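Local coordinates for ribokinase (Staphylococcus aureus, PDB 3RY7), which catalyses the ATP- and magnesium-dependent phosphorylation of D-ribose at O-5, as a pfkB-family carbohydrate kinase activated by monovalent cations, at residues A[9-14]-A[42-47]; A[138-143]-A[163-168]; A[159-164]-A[180-185]; A[185-190]-A[219-224]. All blocks are in the same frame, centred on the assembly; numbering follows the deposited sequence.

Contact 1 (A[9-14]-A[42-47]); sequences GSTNVD and KGANQA
G9 and S10 pass the first turn of helix 42-52 with the CA atoms of G9 and G43 4.1 Å apart, and A44 N donates a 2.8 Å hydrogen bond to S10 O. Both residues at this approach are glycines, which lets main chain lie against main chain. S10 carries the polar side of the contact. With chi1 at 61°, its OG sits between its own backbone N and carbonyl carbon and looks along the opening amides of the helix. G43 N reaches S10 OG in a straight but weak hydrogen bond of 3.4 Å, and K42 N lies 3.2 Å from the same oxygen. The stronger partner of this hydroxyl is E142 OE1, which also accepts from K42 N. Farther along, the methyl of A44 rests 3.8 Å from S10 O, while A44 CB and T11 OG1 are 4.0 Å apart; that T11 hydroxyl is hydrogen-bonded to T61. The side chain of K42 leads away, toward D254. Residues 12-14 and 42-45 are assigned to the ribose site, and N45 OD1 is also gripped by Q292 of the second subunit. Oxygens of S10 and E142 thus meet the first amides of the helix, an arrangement the helix dipole would favour and one that probably holds the start of helix 42-52 against the loop between strands 4-8 and 12-18.

Contact 2 (A[138-143]-A[163-168]); sequences VAQLEV and VLNPAP
L141 lays its branched end over the turn at P166-P168: its CD1 is 3.5 Å from P166 C, and its CB is 3.4 Å from A167 O. CD2 turns back along the face of the sheet that bears A139 and L164 and meets L164 CD1 at 4.1 Å, the two leucines crossing at about a right angle. Behind them run parallel neighbours of a beta-alpha-beta unit whose connecting helix is 145-157. A139 uses both of its polar backbone atoms, giving its N-H to V163 O and accepting from N165 N. Beyond the strands an inverse gamma turn centred on P166 swings A167 O round to L141 N, a 2.9 Å bond whose donor is tilted 34° from the carbonyl plane. On the other face V138 CG1 meets V163 CG2 at 3.8 Å. Next to them Q140 CG packs 3.6 Å from N165 OD1, with the amide planes 51° apart; both amides are bonded to Q46. E142 CG lies against the ring of P168, which follows a cis peptide, while E142 OE1 bonds S10 OG and K42 N. Backbone pairing and apolar packing probably place the amides and E142, assigned to the ribose site, for their bonds to Q46 and K42 N of helix 42-52.

Contact 3 (A[159-164]-A[180-185]); sequences GVTTVL and IDIIVP
D181 and T162 lock together the start of two parallel strands, 161-165 and 182-183, which with helix 174-177 make one beta-alpha-beta unit of the central sheet of the ribokinase fold. From the backbone outward, D181 CB first lies 3.3 Å from T162 O. Its CG then passes T162 OG1 at 3.5 Å. At the tip, D181 OD2 accepts from T162 N over 3.1 Å, a nearly straight bond (166° at the hydrogen) that comes from above the carboxylate, 41° out of its plane. The same oxygen accepts a hydrogen bond from a water 2.6 Å away, and that water also donates to V160 O, so two bonds from different donors hold OD2. T162 answers in kind: with chi1 at 61°, its OG1 is turned to accept from D181 N at 2.8 Å, while this hydroxyl also pairs with L179 O. Aspartate and threonine therefore bind each other's backbone amides, and T162 O accepts I182 N as well. Further on, regular parallel pairing takes over, with L164 N donating to I182 O and V184 N to L164 O. The methyl of T161 fills the corner between D181 CB and I182 CD1, its hydroxyl being bonded to K266. On the other face, L164 leans over I180; L164 is also touched by F152 of helix 145-157 and by L172. The closest apolar meeting of the contact falls there, with L164 CD2 3.5 Å from I180 CD1.

Contact 4 (A[185-190]-A[219-224]); sequences PNETEA and VLITLG
P185, E187 and T222 bury more surface here than any other residues, and they divide the work between them. P185 lies along the strand with ring atoms CD and CG near the L220 carbonyl, P185 CD being 3.0 Å from L220 O. Its carbonyl faces T222: P185 O receives T222 N at 3.0 Å, the donor lying in the carbonyl plane. T222 adds its side chain to the same place. The hydroxyl is turned back over its own main chain (chi1 51°), which puts T222 OG1 3.0 Å from P185 O. T222 OG1 also packs 3.1 Å from N186 CA, at the entry to helix 187-194. E187, in the first turn, stretches across L223 at about a right angle, and its CG rests 3.6 Å from L223 CD2. Its carboxylate is less certainly placed, since E187 OE2 lies 2.9 Å from L223 O and both atoms are acceptors; this detail is doubtful. The helix itself starts with a capping box. E189 N donates to N186 OD1 along a nearly linear path of 2.6 Å, and N186 N returns a bond of 2.9 Å to E189 OE1, met from above the carboxylate plane. L223 and G224 form the bulged side of a classic beta bulge facing G227. N186 and E189 are the ends of the N-x-x-E motif known from this kinase family, here set beside residues 222-224, where N186 and the bulge probably bind ATP.

Contacts 1, 2 and 3 are buried, whereas contact 4 is partly open, with N186, E187 and T222 less covered. Contacts 2 and 3 share strand 161-165, and contact 3 passes its second strand, through I183 O and L220 N, to the strand used in contact 4; all three thus reach the same central sheet. Contact 1 stands apart as a loop against a helix start, yet touches contact 2 where S10 meets E142 and Q46 meets Q140. Contacts 2 and 3 are mainly parallel backbone pairing with apolar side chains; contact 2 also brings E142 to the probable ribose site, and contact 3 adds reciprocal aspartate-threonine bonds where its strands begin. Contacts 1 and 4 instead pair a helix start with a loop or strand end, consistent with roles at the ribose and ATP sites.

Contact 1 (A[9-14]-A[42-47])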
loop_
_atom_site.group_PDB
_atom_site.type_symbol
_atom_site.label_atom_id
_atom_site.label_comp_id
_atom_site.label_asym_id
_atom_site.label_seq_id
_atom_site.Cartn_x
_atom_site.Cartn_y
_atom_site.Cartn_z
ATOM N N GLY A 9 -16.264 -20.198 6.695
ATOM C CA GLY A 9 -16.769 -19.081 5.924
ATOM C C GLY A 9 -16.379 -19.015 4.462
ATOM O O GLY A 9 -15.949 -20.004 3.859
ATOM N N SER A 10 -16.549 -17.823 3.899
ATOM C CA SER A 10 -16.512 -17.623 2.461
ATOM C C SER A 10 -15.121 -17.311 1.916
ATOM O O SER A 10 -14.293 -16.677 2.579
ATOM C CB SER A 10 -17.439 -16.469 2.105
ATOM O OG SER A 10 -17.007 -15.276 2.752
ATOM N N THR A 11 -14.882 -17.755 0.694
ATOM C CA THR A 11 -13.748 -17.277 -0.093
ATOM C C THR A 11 -14.304 -16.670 -1.366
ATOM O O THR A 11 -15.113 -17.305 -2.058
ATOM C CB THR A 11 -12.778 -18.412 -0.444
ATOM O OG1 THR A 11 -12.191 -18.923 0.756
ATOM C CG2 THR A 11 -11.655 -17.892 -1.364
ATOM N N ASN A 12 -13.904 -15.432 -1.655
ATOM C CA ASN A 12 -14.398 -14.717 -2.822
ATOM C C ASN A 12 -13.238 -14.271 -3.698
ATOM O O ASN A 12 -12.163 -13.968 -3.188
ATOM C CB ASN A 12 -15.167 -13.456 -2.406
ATOM C CG ASN A 12 -16.577 -13.742 -1.915
ATOM O OD1 ASN A 12 -17.145 -14.810 -2.178
ATOM N ND2 ASN A 12 -17.167 -12.762 -1.220
ATOM N N VAL A 13 -13.449 -14.213 -5.009
ATOM C CA VAL A 13 -12.525 -13.471 -5.850
ATOM C C VAL A 13 -13.146 -12.102 -6.116
ATOM O O VAL A 13 -14.186 -12.001 -6.754
ATOM C CB VAL A 13 -12.188 -14.219 -7.149
ATOM C CG1 VAL A 13 -11.299 -13.360 -8.037
ATOM C CG2 VAL A 13 -11.524 -15.563 -6.826
ATOM N N ASP A 14 -12.523 -11.056 -5.575
ATOM C CA ASP A 14 -13.002 -9.691 -5.773
ATOM C C ASP A 14 -12.511 -9.118 -7.107
ATOM O O ASP A 14 -11.317 -9.021 -7.343
ATOM C CB ASP A 14 -12.512 -8.790 -4.637
ATOM C CG ASP A 14 -13.105 -9.158 -3.276
ATOM O OD1 ASP A 14 -14.041 -9.991 -3.205
ATOM O OD2 ASP A 14 -12.626 -8.591 -2.272
ATOM N N LYS A 42 -15.286 -12.682 3.550
ATOM C CA LYS A 42 -15.188 -12.460 4.995
ATOM C C LYS A 42 -14.420 -13.602 5.639
ATOM O O LYS A 42 -13.539 -13.373 6.477
ATOM C CB LYS A 42 -16.576 -12.302 5.626
ATOM C CG LYS A 42 -17.322 -11.070 5.151
ATOM C CD LYS A 42 -18.731 -11.038 5.712
ATOM C CE LYS A 42 -19.435 -9.736 5.380
ATOM N NZ LYS A 42 -18.693 -8.560 5.941
ATOM N N GLY A 43 -14.732 -14.838 5.238
ATOM C CA GLY A 43 -14.047 -15.994 5.796
ATOM C C GLY A 43 -12.560 -16.004 5.495
ATOM O O GLY A 43 -11.734 -16.205 6.397
ATOM N N ALA A 44 -12.207 -15.806 4.225
ATOM C CA ALA A 44 -10.785 -15.732 3.851
ATOM C C ALA A 44 -10.051 -14.589 4.592
ATOM O O ALA A 44 -8.948 -14.770 5.093
ATOM C CB ALA A 44 -10.622 -15.586 2.327
ATOM N N ASN A 45 -10.685 -13.423 4.654
ATOM C CA ASN A 45 -10.113 -12.279 5.356
ATOM C C ASN A 45 -9.854 -12.624 6.815
ATOM O O ASN A 45 -8.763 -12.398 7.338
ATOM C CB ASN A 45 -11.060 -11.072 5.299
ATOM C CG ASN A 45 -11.145 -10.432 3.912
ATOM O OD1 ASN A 45 -10.398 -10.776 2.994
ATOM N ND2 ASN A 45 -12.070 -9.496 3.762
ATOM N N GLN A 46 -10.865 -13.181 7.480
ATOM C CA GLN A 46 -10.747 -13.440 8.911
ATOM C C GLN A 46 -9.749 -14.554 9.163
ATOM O O GLN A 46 -9.004 -14.513 10.133
ATOM C CB GLN A 46 -12.124 -13.734 9.537
ATOM C CG GLN A 46 -13.043 -12.489 9.536
ATOM C CD GLN A 46 -14.423 -12.755 10.107
ATOM O OE1 GLN A 46 -14.643 -13.775 10.756
ATOM N NE2 GLN A 46 -15.358 -11.831 9.877
ATOM N N ALA A 47 -9.717 -15.536 8.265
ATOM C CA ALA A 47 -8.784 -16.650 8.375
ATOM C C ALA A 47 -7.330 -16.176 8.260
ATOM O O ALA A 47 -6.476 -16.565 9.047
ATOM C CB ALA A 47 -9.091 -17.703 7.314
#

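Contact 2 (A[138-143]-A[163-168])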
loop_
_atom_site.group_PDB
_atom_site.type_symbol
_atom_site.label_atom_id
_atom_site.label_comp_id
_atom_site.label_asym_id
_atom_site.label_seq_id
_atom_site.Cartn_x
_atom_site.Cartn_y
_atom_site.Cartn_z
ATOM N N VAL A 138 -15.175 -19.645 14.264
ATOM C CA VAL A 138 -15.738 -18.354 13.859
ATOM C C VAL A 138 -16.434 -18.483 12.519
ATOM O O VAL A 138 -15.845 -18.992 11.573
ATOM C CB VAL A 138 -14.628 -17.280 13.712
ATOM C CG1 VAL A 138 -15.236 -15.891 13.472
ATOM C CG2 VAL A 138 -13.716 -17.275 14.928
ATOM N N ALA A 139 -17.664 -17.996 12.427
ATOM C CA ALA A 139 -18.400 -18.036 11.176
ATOM C C ALA A 139 -18.909 -16.650 10.806
ATOM O O ALA A 139 -19.031 -15.794 11.671
ATOM C CB ALA A 139 -19.573 -18.999 11.275
ATOM N N GLN A 140 -19.213 -16.454 9.538
ATOM C CA GLN A 140 -19.921 -15.296 9.038
ATOM C C GLN A 140 -21.064 -15.735 8.162
ATOM O O GLN A 140 -21.210 -16.886 7.879
ATOM C CB GLN A 140 -19.002 -14.360 8.252
ATOM C CG GLN A 140 -17.636 -14.260 8.768
ATOM C CD GLN A 140 -16.815 -15.419 8.400
ATOM O OE1 GLN A 140 -16.992 -16.001 7.381
ATOM N NE2 GLN A 140 -15.940 -15.779 9.256
ATOM N N LEU A 141 -21.864 -14.799 7.722
ATOM C CA LEU A 141 -23.063 -15.165 6.980
ATOM C C LEU A 141 -22.901 -15.168 5.444
ATOM O O LEU A 141 -23.887 -15.041 4.734
ATOM C CB LEU A 141 -24.237 -14.277 7.401
ATOM C CG LEU A 141 -24.612 -14.319 8.889
ATOM C CD1 LEU A 141 -25.779 -13.396 9.213
ATOM C CD2 LEU A 141 -24.963 -15.749 9.280
ATOM N N GLU A 142 -21.673 -15.294 4.942
ATOM C CA GLU A 142 -21.466 -15.498 3.493
ATOM C C GLU A 142 -21.458 -16.999 3.161
ATOM O O GLU A 142 -21.069 -17.422 2.067
ATOM C CB GLU A 142 -20.194 -14.793 3.006
ATOM C CG GLU A 142 -20.301 -13.264 3.167
ATOM C CD GLU A 142 -19.174 -12.482 2.490
ATOM O OE1 GLU A 142 -18.041 -13.005 2.373
ATOM O OE2 GLU A 142 -19.437 -11.331 2.088
ATOM N N VAL A 143 -21.933 -17.784 4.124
ATOM C CA VAL A 143 -22.059 -19.226 4.002
ATOM C C VAL A 143 -23.457 -19.570 4.577
ATOM O O VAL A 143 -24.039 -18.758 5.312
ATOM C CB VAL A 143 -20.866 -19.875 4.757
ATOM C CG1 VAL A 143 -21.319 -20.836 5.802
ATOM C CG2 VAL A 143 -19.835 -20.475 3.799
ATOM N N VAL A 163 -18.262 -18.298 17.861
ATOM C CA VAL A 163 -18.356 -16.872 17.606
ATOM C C VAL A 163 -18.912 -16.551 16.223
ATOM O O VAL A 163 -18.392 -16.994 15.196
ATOM C CB VAL A 163 -17.030 -16.108 17.961
ATOM C CG1 VAL A 163 -15.892 -17.067 18.288
ATOM C CG2 VAL A 163 -16.665 -15.120 16.891
ATOM N N LEU A 164 -20.013 -15.811 16.208
ATOM C CA LEU A 164 -20.677 -15.461 14.965
ATOM C C LEU A 164 -20.547 -13.969 14.683
ATOM O O LEU A 164 -20.943 -13.129 15.497
ATOM C CB LEU A 164 -22.157 -15.833 14.988
ATOM C CG LEU A 164 -22.941 -15.386 13.741
ATOM C CD1 LEU A 164 -22.487 -16.153 12.527
ATOM C CD2 LEU A 164 -24.444 -15.529 13.925
ATOM N N ASN A 165 -19.977 -13.660 13.522
ATOM C CA ASN A 165 -20.009 -12.317 12.950
ATOM C C ASN A 165 -21.175 -12.263 11.974
ATOM O O ASN A 165 -21.070 -12.752 10.851
ATOM C CB ASN A 165 -18.668 -12.026 12.271
ATOM C CG ASN A 165 -18.728 -10.855 11.314
ATOM O OD1 ASN A 165 -18.268 -10.960 10.181
ATOM N ND2 ASN A 165 -19.303 -9.736 11.758
ATOM N N PRO A 166 -22.315 -11.699 12.416
ATOM C CA PRO A 166 -23.580 -11.836 11.687
ATOM C C PRO A 166 -23.689 -10.879 10.499
ATOM O O PRO A 166 -24.630 -10.078 10.438
ATOM C CB PRO A 166 -24.633 -11.498 12.754
ATOM C CG PRO A 166 -23.938 -10.516 13.646
ATOM C CD PRO A 166 -22.476 -10.921 13.659
ATOM N N ALA A 167 -22.744 -11.003 9.568
ATOM C CA ALA A 167 -22.569 -10.091 8.435
ATOM C C ALA A 167 -22.423 -10.915 7.168
ATOM O O ALA A 167 -21.783 -11.960 7.183
ATOM C CB ALA A 167 -21.300 -9.234 8.638
ATOM N N PRO A 168 -23.061 -10.484 6.083
ATOM C CA PRO A 168 -23.950 -9.324 6.044
ATOM C C PRO A 168 -25.242 -9.591 6.827
ATOM O O PRO A 168 -25.650 -10.751 6.989
ATOM C CB PRO A 168 -24.271 -9.202 4.550
ATOM C CG PRO A 168 -24.218 -10.629 4.058
ATOM C CD PRO A 168 -23.070 -11.232 4.810
#

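Contact 3 (A[159-164]-A[180-185])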
loop_
_atom_site.group_PDB
_atom_site.type_symbol
_atom_site.label_atom_id
_atom_site.label_comp_id
_atom_site.label_asym_id
_atom_site.label_seq_id
_atom_site.Cartn_x
_atom_site.Cartn_y
_atom_site.Cartn_z
ATOM N N GLY A 159 -17.596 -28.418 24.033
ATOM C CA GLY A 159 -17.008 -27.348 24.836
ATOM C C GLY A 159 -16.195 -26.302 24.069
ATOM O O GLY A 159 -15.424 -25.540 24.654
ATOM N N VAL A 160 -16.368 -26.254 22.754
ATOM C CA VAL A 160 -15.645 -25.289 21.922
ATOM C C VAL A 160 -16.453 -23.987 21.795
ATOM O O VAL A 160 -17.648 -24.018 21.484
ATOM C CB VAL A 160 -15.326 -25.879 20.535
ATOM C CG1 VAL A 160 -14.658 -24.834 19.629
ATOM C CG2 VAL A 160 -14.447 -27.124 20.687
ATOM N N THR A 161 -15.806 -22.850 22.066
ATOM C CA THR A 161 -16.467 -21.535 22.028
ATOM C C THR A 161 -16.894 -21.113 20.616
ATOM O O THR A 161 -16.087 -21.114 19.689
ATOM C CB THR A 161 -15.540 -20.448 22.609
ATOM O OG1 THR A 161 -15.147 -20.840 23.924
ATOM C CG2 THR A 161 -16.254 -19.096 22.668
ATOM N N THR A 162 -18.164 -20.763 20.446
ATOM C CA THR A 162 -18.637 -20.332 19.140
ATOM C C THR A 162 -18.711 -18.813 19.001
ATOM O O THR A 162 -19.172 -18.118 19.904
ATOM C CB THR A 162 -20.004 -20.911 18.807
ATOM O OG1 THR A 162 -20.961 -20.467 19.777
ATOM C CG2 THR A 162 -19.947 -22.432 18.786
ATOM N N VAL A 163 -18.262 -18.298 17.861
ATOM C CA VAL A 163 -18.356 -16.872 17.606
ATOM C C VAL A 163 -18.912 -16.551 16.223
ATOM O O VAL A 163 -18.392 -16.994 15.196
ATOM C CB VAL A 163 -17.030 -16.108 17.961
ATOM C CG1 VAL A 163 -15.892 -17.067 18.288
ATOM C CG2 VAL A 163 -16.665 -15.120 16.891
ATOM N N LEU A 164 -20.013 -15.811 16.208
ATOM C CA LEU A 164 -20.677 -15.461 14.965
ATOM C C LEU A 164 -20.547 -13.969 14.683
ATOM O O LEU A 164 -20.943 -13.129 15.497
ATOM C CB LEU A 164 -22.157 -15.833 14.988
ATOM C CG LEU A 164 -22.941 -15.386 13.741
ATOM C CD1 LEU A 164 -22.487 -16.153 12.527
ATOM C CD2 LEU A 164 -24.444 -15.529 13.925
ATOM N N ILE A 180 -24.818 -19.671 19.820
ATOM C CA ILE A 180 -23.768 -18.649 19.749
ATOM C C ILE A 180 -23.284 -18.223 21.123
ATOM O O ILE A 180 -24.082 -17.784 21.950
ATOM C CB ILE A 180 -24.289 -17.396 19.039
ATOM C CG1 ILE A 180 -24.768 -17.745 17.629
ATOM C CG2 ILE A 180 -23.212 -16.288 19.022
ATOM C CD1 ILE A 180 -25.650 -16.688 17.022
ATOM N N ASP A 181 -21.983 -18.345 21.365
ATOM C CA ASP A 181 -21.380 -17.894 22.617
ATOM C C ASP A 181 -20.986 -16.398 22.578
ATOM O O ASP A 181 -21.194 -15.654 23.548
ATOM C CB ASP A 181 -20.180 -18.778 22.942
ATOM C CG ASP A 181 -20.592 -20.229 23.217
ATOM O OD1 ASP A 181 -21.774 -20.456 23.577
ATOM O OD2 ASP A 181 -19.750 -21.138 23.074
ATOM N N ILE A 182 -20.453 -15.967 21.437
ATOM C CA ILE A 182 -19.991 -14.597 21.240
ATOM C C ILE A 182 -20.551 -14.074 19.939
ATOM O O ILE A 182 -20.298 -14.655 18.879
ATOM C CB ILE A 182 -18.455 -14.535 21.120
ATOM C CG1 ILE A 182 -17.774 -15.290 22.256
ATOM C CG2 ILE A 182 -17.963 -13.085 21.048
ATOM C CD1 ILE A 182 -16.240 -15.084 22.264
ATOM N N ILE A 183 -21.325 -12.997 20.002
ATOM C CA ILE A 183 -21.832 -12.392 18.789
ATOM C C ILE A 183 -21.182 -11.015 18.563
ATOM O O ILE A 183 -20.992 -10.250 19.508
ATOM C CB ILE A 183 -23.365 -12.335 18.796
ATOM C CG1 ILE A 183 -23.889 -12.107 17.390
ATOM C CG2 ILE A 183 -23.885 -11.282 19.785
ATOM C CD1 ILE A 183 -25.389 -12.314 17.252
ATOM N N VAL A 184 -20.828 -10.713 17.315
ATOM C CA VAL A 184 -20.076 -9.493 16.985
ATOM C C VAL A 184 -20.681 -8.751 15.795
ATOM O O VAL A 184 -20.072 -8.687 14.732
ATOM C CB VAL A 184 -18.617 -9.844 16.615
ATOM C CG1 VAL A 184 -17.800 -8.601 16.356
ATOM C CG2 VAL A 184 -17.981 -10.691 17.702
ATOM N N PRO A 185 -21.888 -8.203 15.956
ATOM C CA PRO A 185 -22.469 -7.406 14.874
ATOM C C PRO A 185 -21.847 -6.004 14.804
ATOM O O PRO A 185 -21.089 -5.609 15.693
ATOM C CB PRO A 185 -23.944 -7.301 15.273
ATOM C CG PRO A 185 -23.933 -7.434 16.758
ATOM C CD PRO A 185 -22.820 -8.379 17.082
HETATM O O HOH W 1 -19.899 -23.686 23.273
#

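Contact 4 (A[185-190]-A[219-224])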
loop_
_atom_site.group_PDB
_atom_site.type_symbol
_atom_site.label_atom_id
_atom_site.label_comp_id
_atom_site.label_asym_id
_atom_site.label_seq_id
_atom_site.Cartn_x
_atom_site.Cartn_y
_atom_site.Cartn_z
ATOM N N PRO A 185 -21.888 -8.203 15.956
ATOM C CA PRO A 185 -22.469 -7.406 14.874
ATOM C C PRO A 185 -21.847 -6.004 14.804
ATOM O O PRO A 185 -21.089 -5.609 15.693
ATOM C CB PRO A 185 -23.944 -7.301 15.273
ATOM C CG PRO A 185 -23.933 -7.434 16.758
ATOM C CD PRO A 185 -22.820 -8.379 17.082
ATOM N N ASN A 186 -22.138 -5.277 13.733
ATOM C CA ASN A 186 -21.903 -3.848 13.727
ATOM C C ASN A 186 -23.239 -3.242 14.153
ATOM O O ASN A 186 -24.166 -3.987 14.512
ATOM C CB ASN A 186 -21.475 -3.376 12.339
ATOM C CG ASN A 186 -22.538 -3.611 11.296
ATOM O OD1 ASN A 186 -23.699 -3.819 11.619
ATOM N ND2 ASN A 186 -22.151 -3.569 10.031
ATOM N N GLU A 187 -23.357 -1.916 14.108
ATOM C CA GLU A 187 -24.575 -1.249 14.575
ATOM C C GLU A 187 -25.782 -1.646 13.756
ATOM O O GLU A 187 -26.898 -1.770 14.273
ATOM C CB GLU A 187 -24.411 0.267 14.513
ATOM C CG GLU A 187 -23.332 0.780 15.419
ATOM C CD GLU A 187 -22.763 2.098 14.948
ATOM O OE1 GLU A 187 -23.552 3.056 14.748
ATOM O OE2 GLU A 187 -21.523 2.166 14.779
ATOM N N THR A 188 -25.560 -1.832 12.464
ATOM C CA THR A 188 -26.657 -2.137 11.565
ATOM C C THR A 188 -27.148 -3.563 11.794
ATOM O O THR A 188 -28.353 -3.821 11.809
ATOM C CB THR A 188 -26.233 -1.943 10.100
ATOM O OG1 THR A 188 -25.482 -0.724 9.983
ATOM C CG2 THR A 188 -27.451 -1.880 9.206
ATOM N N GLU A 189 -26.202 -4.478 11.992
ATOM C CA GLU A 189 -26.510 -5.887 12.236
ATOM C C GLU A 189 -27.183 -6.098 13.597
ATOM O O GLU A 189 -28.108 -6.899 13.719
ATOM C CB GLU A 189 -25.237 -6.737 12.108
ATOM C CG GLU A 189 -24.768 -6.896 10.650
ATOM C CD GLU A 189 -23.250 -6.830 10.470
ATOM O OE1 GLU A 189 -22.488 -6.974 11.457
ATOM O OE2 GLU A 189 -22.822 -6.642 9.308
ATOM N N ALA A 190 -26.721 -5.368 14.609
ATOM C CA ALA A 190 -27.333 -5.413 15.931
ATOM C C ALA A 190 -28.825 -5.086 15.860
ATOM O O ALA A 190 -29.661 -5.834 16.380
ATOM C CB ALA A 190 -26.627 -4.467 16.867
ATOM N N VAL A 219 -21.337 -10.231 24.107
ATOM C CA VAL A 219 -21.829 -9.374 23.046
ATOM C C VAL A 219 -20.818 -8.274 22.769
ATOM O O VAL A 219 -20.362 -7.613 23.700
ATOM C CB VAL A 219 -23.169 -8.731 23.442
ATOM C CG1 VAL A 219 -23.702 -7.865 22.313
ATOM C CG2 VAL A 219 -24.180 -9.816 23.808
ATOM N N LEU A 220 -20.443 -8.114 21.499
ATOM C CA LEU A 220 -19.687 -6.940 21.042
ATOM C C LEU A 220 -20.479 -6.257 19.953
ATOM O O LEU A 220 -21.022 -6.915 19.060
ATOM C CB LEU A 220 -18.335 -7.305 20.441
ATOM C CG LEU A 220 -17.191 -7.737 21.335
ATOM C CD1 LEU A 220 -17.579 -8.977 22.144
ATOM C CD2 LEU A 220 -15.971 -7.994 20.457
ATOM N N ILE A 221 -20.543 -4.937 20.016
ATOM C CA ILE A 221 -21.092 -4.187 18.915
ATOM C C ILE A 221 -19.990 -3.285 18.384
ATOM O O ILE A 221 -19.505 -2.400 19.093
ATOM C CB ILE A 221 -22.298 -3.355 19.333
ATOM C CG1 ILE A 221 -23.320 -4.240 20.062
ATOM C CG2 ILE A 221 -22.919 -2.665 18.119
ATOM C CD1 ILE A 221 -24.559 -3.495 20.534
ATOM N N THR A 222 -19.570 -3.540 17.153
ATOM C CA THR A 222 -18.569 -2.700 16.518
ATOM C C THR A 222 -19.236 -1.392 16.087
ATOM O O THR A 222 -20.350 -1.396 15.542
ATOM C CB THR A 222 -17.910 -3.421 15.332
ATOM O OG1 THR A 222 -18.920 -3.933 14.451
ATOM C CG2 THR A 222 -17.031 -4.553 15.837
ATOM N N LEU A 223 -18.573 -0.276 16.374
ATOM C CA LEU A 223 -19.196 1.037 16.207
ATOM C C LEU A 223 -18.461 1.905 15.179
ATOM O O LEU A 223 -18.741 3.105 15.047
ATOM C CB LEU A 223 -19.269 1.760 17.554
ATOM C CG LEU A 223 -19.919 0.965 18.694
ATOM C CD1 LEU A 223 -19.613 1.597 20.041
ATOM C CD2 LEU A 223 -21.414 0.839 18.479
ATOM N N GLY A 224 -17.527 1.291 14.453
ATOM C CA GLY A 224 -16.749 2.002 13.455
ATOM C C GLY A 224 -15.784 2.990 14.090
ATOM O O GLY A 224 -14.942 2.605 14.914
#